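Local structure of neurotoxin (Clostridium botulinum, 2QN0) at residues K323-L326 with I327-Y330; V342-N345 with K346-L350. The protein is the light chain of botulinum neurotoxin serotype C1, a zinc protease with dual substrate specificity that probably cleaves SNARE proteins of the nerve terminal. All coordinates share one frame; numbering follows the deposited sequence.

Contact 1: residues K323-L326 with I327-Y330; sequences KQKL and IRKY
Lys323 meets Ile327 one turn on: its carbonyl O accepts from Ile327 N at 2.9 Å, and its CG lies 3.9 Å from Ile327 CD1. With CG anti to the backbone N (chi1 173°), its extended chain carries the ammonium away. Gln324 points the same way as Ile327, its NE2 3.7 Å from Ile327 CD1. Its carbonyl O has two donors, Arg328 N and a water; the same water donates to Gln324 OE1 at 2.8 Å and weakly accepts from Arg328 NH1. Lys325 bonds through its O to Lys329 N, while its CA and the Gln324 carbonyl O lie over one face of the Arg328 guanidinium, toward its rim. Arg328 NH2 rests 3.5 Å from Lys325 CG, a guanidinium nitrogen against a methylene, whereas Lys325 NZ forms a salt bridge with Glu321. Leu326 O takes Tyr330 N in a nearly straight bond (175° at the hydrogen), and Leu326 CD2 reaches Tyr330 CE2 at 4.3 Å. Lys329 NZ donates to Tyr330 OH; the amine also bonds Ile114 O and Leu238 O, the hydroxyl Gly185 O. The four backbone bonds follow the i to i+4 pattern of an alpha helix, with Leu326, Ile327 and Tyr330 inward and Gln324 and Arg328 outward. Leu326 and Ile327 pack on Leu304 of helix 283-304, Tyr330 meets Tyr297 edge-to-face, and Lys323 and Ile327 touch Val340 of strand 340-341.

Contact 2: residues V342-N345 with K346-L350; sequences VNRN and KFVEL
Asn343 caps the start of helix 344-357 by accepting from Lys346 N through its side-chain OD1, 2.9 Å away with an angle of 163° at the hydrogen. A chi1 of 176° turns CG away from the backbone N and brings OD1 to the N-H of Lys346; the donor arrives tilted 27° out of the amide plane. The backbone O of Asn343 separately accepts from Phe347 N at 3.0 Å, so this one residue engages two successive N-H groups of the first turn.

The closest packing follows the backbone. Val348 N bonds to Arg344 O at 2.8 Å, and Val348 CG2 presses against the same carbonyl oxygen at 3.3 Å. Phe347 CB also lies against Arg344 O, at 3.4 Å, before its ring turns away from the first turn to meet Tyr297 edge-to-face and touch Leu294, both on helix 283-304. Val342, just ahead of the cap, packs on Leu294 and Ala301 of that helix.

On the solvent side the side chains meet more loosely. The CB and CG of Lys346 pass at a slant beside the Asn343 amide, CG 4.1 Å from Asn343 CG. Arg344 crosses Val348, its NH1 3.9 Å from Val348 CG2, and its NH2 forms a salt bridge with Glu291 of helix 283-304. Glu349 is likewise exposed and reaches back only through CB, to Asn345 O. Backbone bonding from Glu349 N to Asn345 O carries the helix onward.

The side-chain acceptor just ahead of the helix, bonded to the N-H three residues later, defines an asparagine N-cap, here opening a helix whose first turn rests on helix 283-304 through Phe347 and Arg344.

Contact 1 comes first along the chain, on the C-terminal part of helix 319-330, and contact 2 follows at the start of helix 344-357, with the short strands 333-334 and 340-341 between them. Their centres are 14 Å apart, on the same side of the chain's centre, and they touch where Leu350 CD2 packs 4.0 Å from Tyr330 O. Tyr297 of helix 283-304 is a partner common to both contacts. Two successive helices of the zinc protease fold are thereby packed against one earlier helix, and contact 1 also reaches, through the bond of Lys329 NZ to Leu238 O, the end of helix 223-238, the helix that carries the zinc ligands His229 and His233.

Contact 1: residues K323-L326 with I327-Y330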
loop_
_atom_site.group_PDB
_atom_site.type_symbol
_atom_site.label_atom_id
_atom_site.label_comp_id
_atom_site.label_asym_id
_atom_site.label_seq_id
_atom_site.Cartn_x
_atom_site.Cartn_y
_atom_site.Cartn_z
ATOM N N LYS A 323 23.714 -8.844 4.582
ATOM C CA LYS A 323 24.453 -7.591 4.596
ATOM C C LYS A 323 24.490 -7.101 3.147
ATOM O O LYS A 323 24.231 -5.931 2.866
ATOM C CB LYS A 323 25.875 -7.822 5.118
ATOM C CG LYS A 323 26.792 -6.613 5.016
ATOM C CD LYS A 323 28.141 -6.912 5.657
ATOM C CE LYS A 323 29.119 -5.765 5.466
ATOM N NZ LYS A 323 30.443 -6.084 6.071
ATOM N N GLN A 324 24.795 -8.009 2.225
ATOM C CA GLN A 324 24.855 -7.661 0.808
ATOM C C GLN A 324 23.502 -7.222 0.253
ATOM O O GLN A 324 23.424 -6.288 -0.545
ATOM C CB GLN A 324 25.384 -8.842 -0.007
ATOM C CG GLN A 324 26.847 -9.155 0.255
ATOM C CD GLN A 324 27.746 -7.955 0.008
ATOM O OE1 GLN A 324 27.716 -7.357 -1.068
ATOM N NE2 GLN A 324 28.551 -7.599 1.004
ATOM N N LYS A 325 22.437 -7.901 0.669
ATOM C CA LYS A 325 21.098 -7.551 0.202
ATOM C C LYS A 325 20.718 -6.145 0.661
ATOM O O LYS A 325 20.140 -5.365 -0.099
ATOM C CB LYS A 325 20.066 -8.558 0.727
ATOM C CG LYS A 325 20.162 -9.936 0.084
ATOM C CD LYS A 325 19.052 -10.865 0.571
ATOM C CE LYS A 325 19.119 -12.212 -0.148
ATOM N NZ LYS A 325 18.042 -13.146 0.288
ATOM N N LEU A 326 21.046 -5.826 1.908
ATOM C CA LEU A 326 20.727 -4.512 2.456
ATOM C C LEU A 326 21.592 -3.417 1.830
ATOM O O LEU A 326 21.134 -2.290 1.640
ATOM C CB LEU A 326 20.873 -4.543 3.976
ATOM C CG LEU A 326 19.850 -5.489 4.622
ATOM C CD1 LEU A 326 20.236 -5.805 6.055
ATOM C CD2 LEU A 326 18.466 -4.851 4.564
ATOM N N ILE A 327 22.838 -3.748 1.503
ATOM C CA ILE A 327 23.721 -2.782 0.856
ATOM C C ILE A 327 23.100 -2.387 -0.484
ATOM O O ILE A 327 23.095 -1.213 -0.856
ATOM C CB ILE A 327 25.130 -3.381 0.618
ATOM C CG1 ILE A 327 25.869 -3.502 1.955
ATOM C CG2 ILE A 327 25.906 -2.517 -0.371
ATOM C CD1 ILE A 327 27.182 -4.263 1.875
ATOM N N ARG A 328 22.562 -3.371 -1.206
ATOM C CA ARG A 328 21.926 -3.100 -2.493
ATOM C C ARG A 328 20.634 -2.298 -2.320
ATOM O O ARG A 328 20.343 -1.399 -3.107
ATOM C CB ARG A 328 21.614 -4.405 -3.237
ATOM C CG ARG A 328 22.839 -5.138 -3.781
ATOM C CD ARG A 328 22.436 -6.232 -4.770
ATOM N NE ARG A 328 21.728 -7.347 -4.140
ATOM C CZ ARG A 328 22.322 -8.376 -3.542
ATOM N NH1 ARG A 328 23.645 -8.446 -3.483
ATOM N NH2 ARG A 328 21.590 -9.346 -3.009
ATOM N N LYS A 329 19.857 -2.633 -1.293
ATOM C CA LYS A 329 18.600 -1.937 -1.019
ATOM C C LYS A 329 18.806 -0.430 -0.858
ATOM O O LYS A 329 18.161 0.379 -1.524
ATOM C CB LYS A 329 17.969 -2.474 0.269
ATOM C CG LYS A 329 16.779 -1.656 0.768
ATOM C CD LYS A 329 16.304 -2.134 2.133
ATOM C CE LYS A 329 15.155 -1.273 2.653
ATOM N NZ LYS A 329 14.803 -1.614 4.063
ATOM N N TYR A 330 19.714 -0.073 0.039
ATOM C CA TYR A 330 19.998 1.325 0.340
ATOM C C TYR A 330 20.972 1.993 -0.624
ATOM O O TYR A 330 21.239 3.192 -0.513
ATOM C CB TYR A 330 20.525 1.430 1.769
ATOM C CG TYR A 330 19.535 0.976 2.821
ATOM C CD1 TYR A 330 18.368 1.697 3.064
ATOM C CD2 TYR A 330 19.769 -0.171 3.581
ATOM C CE1 TYR A 330 17.459 1.292 4.036
ATOM C CE2 TYR A 330 18.863 -0.587 4.558
ATOM C CZ TYR A 330 17.711 0.152 4.780
ATOM O OH TYR A 330 16.808 -0.235 5.745
HETATM O O HOH W 1 25.866 -6.084 -2.738
#

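Contact 2: residues V342-N345 with K346-L350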
loop_
_atom_site.group_PDB
_atom_site.type_symbol
_atom_site.label_atom_id
_atom_site.label_comp_id
_atom_site.label_asym_id
_atom_site.label_seq_id
_atom_site.Cartn_x
_atom_site.Cartn_y
_atom_site.Cartn_z
ATOM N N VAL A 342 27.850 5.668 3.042
ATOM C CA VAL A 342 26.716 6.262 2.350
ATOM C C VAL A 342 27.200 7.308 1.352
ATOM O O VAL A 342 27.946 8.221 1.707
ATOM C CB VAL A 342 25.749 6.951 3.339
ATOM C CG1 VAL A 342 24.537 7.483 2.590
ATOM C CG2 VAL A 342 25.321 5.975 4.424
ATOM N N ASN A 343 26.785 7.162 0.101
ATOM C CA ASN A 343 27.146 8.111 -0.945
ATOM C C ASN A 343 25.962 9.068 -1.061
ATOM O O ASN A 343 24.858 8.650 -1.410
ATOM C CB ASN A 343 27.373 7.371 -2.266
ATOM C CG ASN A 343 27.670 8.309 -3.422
ATOM O OD1 ASN A 343 26.821 9.103 -3.828
ATOM N ND2 ASN A 343 28.883 8.221 -3.958
ATOM N N ARG A 344 26.182 10.345 -0.753
ATOM C CA ARG A 344 25.103 11.328 -0.810
ATOM C C ARG A 344 24.405 11.399 -2.161
ATOM O O ARG A 344 23.176 11.439 -2.222
ATOM C CB ARG A 344 25.615 12.722 -0.426
ATOM C CG ARG A 344 24.601 13.835 -0.682
ATOM C CD ARG A 344 25.072 15.168 -0.126
ATOM N NE ARG A 344 24.693 15.339 1.272
ATOM C CZ ARG A 344 23.460 15.626 1.681
ATOM N NH1 ARG A 344 22.483 15.777 0.795
ATOM N NH2 ARG A 344 23.200 15.761 2.974
ATOM N N ASN A 345 25.178 11.427 -3.241
ATOM C CA ASN A 345 24.595 11.490 -4.578
ATOM C C ASN A 345 23.596 10.358 -4.796
ATOM O O ASN A 345 22.480 10.586 -5.262
ATOM C CB ASN A 345 25.695 11.426 -5.639
ATOM C CG ASN A 345 26.279 12.791 -5.951
ATOM O OD1 ASN A 345 26.419 13.634 -5.065
ATOM N ND2 ASN A 345 26.629 13.013 -7.212
ATOM N N LYS A 346 24.000 9.139 -4.457
ATOM C CA LYS A 346 23.123 7.986 -4.613
ATOM C C LYS A 346 21.903 8.100 -3.705
ATOM O O LYS A 346 20.795 7.718 -4.091
ATOM C CB LYS A 346 23.884 6.693 -4.310
ATOM C CG LYS A 346 24.772 6.232 -5.455
ATOM C CD LYS A 346 25.520 4.959 -5.095
ATOM C CE LYS A 346 26.137 4.323 -6.328
ATOM N NZ LYS A 346 27.030 5.263 -7.057
ATOM N N PHE A 347 22.101 8.630 -2.502
ATOM C CA PHE A 347 20.990 8.786 -1.570
ATOM C C PHE A 347 19.964 9.783 -2.099
ATOM O O PHE A 347 18.762 9.516 -2.102
ATOM C CB PHE A 347 21.475 9.277 -0.209
ATOM C CG PHE A 347 20.357 9.628 0.726
ATOM C CD1 PHE A 347 19.686 8.636 1.434
ATOM C CD2 PHE A 347 19.933 10.947 0.856
ATOM C CE1 PHE A 347 18.609 8.950 2.256
ATOM C CE2 PHE A 347 18.857 11.273 1.673
ATOM C CZ PHE A 347 18.191 10.274 2.376
ATOM N N VAL A 348 20.443 10.946 -2.525
ATOM C CA VAL A 348 19.554 11.977 -3.040
ATOM C C VAL A 348 18.708 11.459 -4.197
ATOM O O VAL A 348 17.513 11.747 -4.279
ATOM C CB VAL A 348 20.356 13.215 -3.507
ATOM C CG1 VAL A 348 19.456 14.168 -4.278
ATOM C CG2 VAL A 348 20.943 13.919 -2.296
ATOM N N GLU A 349 19.332 10.692 -5.085
ATOM C CA GLU A 349 18.634 10.136 -6.235
ATOM C C GLU A 349 17.549 9.160 -5.783
ATOM O O GLU A 349 16.423 9.195 -6.280
ATOM C CB GLU A 349 19.629 9.426 -7.158
ATOM C CG GLU A 349 18.986 8.698 -8.328
ATOM C CD GLU A 349 20.004 8.007 -9.215
ATOM O OE1 GLU A 349 20.859 7.270 -8.679
ATOM O OE2 GLU A 349 19.945 8.194 -10.449
ATOM N N LEU A 350 17.894 8.295 -4.835
ATOM C CA LEU A 350 16.943 7.320 -4.309
ATOM C C LEU A 350 15.783 8.019 -3.607
ATOM O O LEU A 350 14.611 7.712 -3.855
ATOM C CB LEU A 350 17.642 6.379 -3.324
ATOM C CG LEU A 350 16.745 5.380 -2.584
ATOM C CD1 LEU A 350 16.042 4.479 -3.598
ATOM C CD2 LEU A 350 17.589 4.547 -1.625
#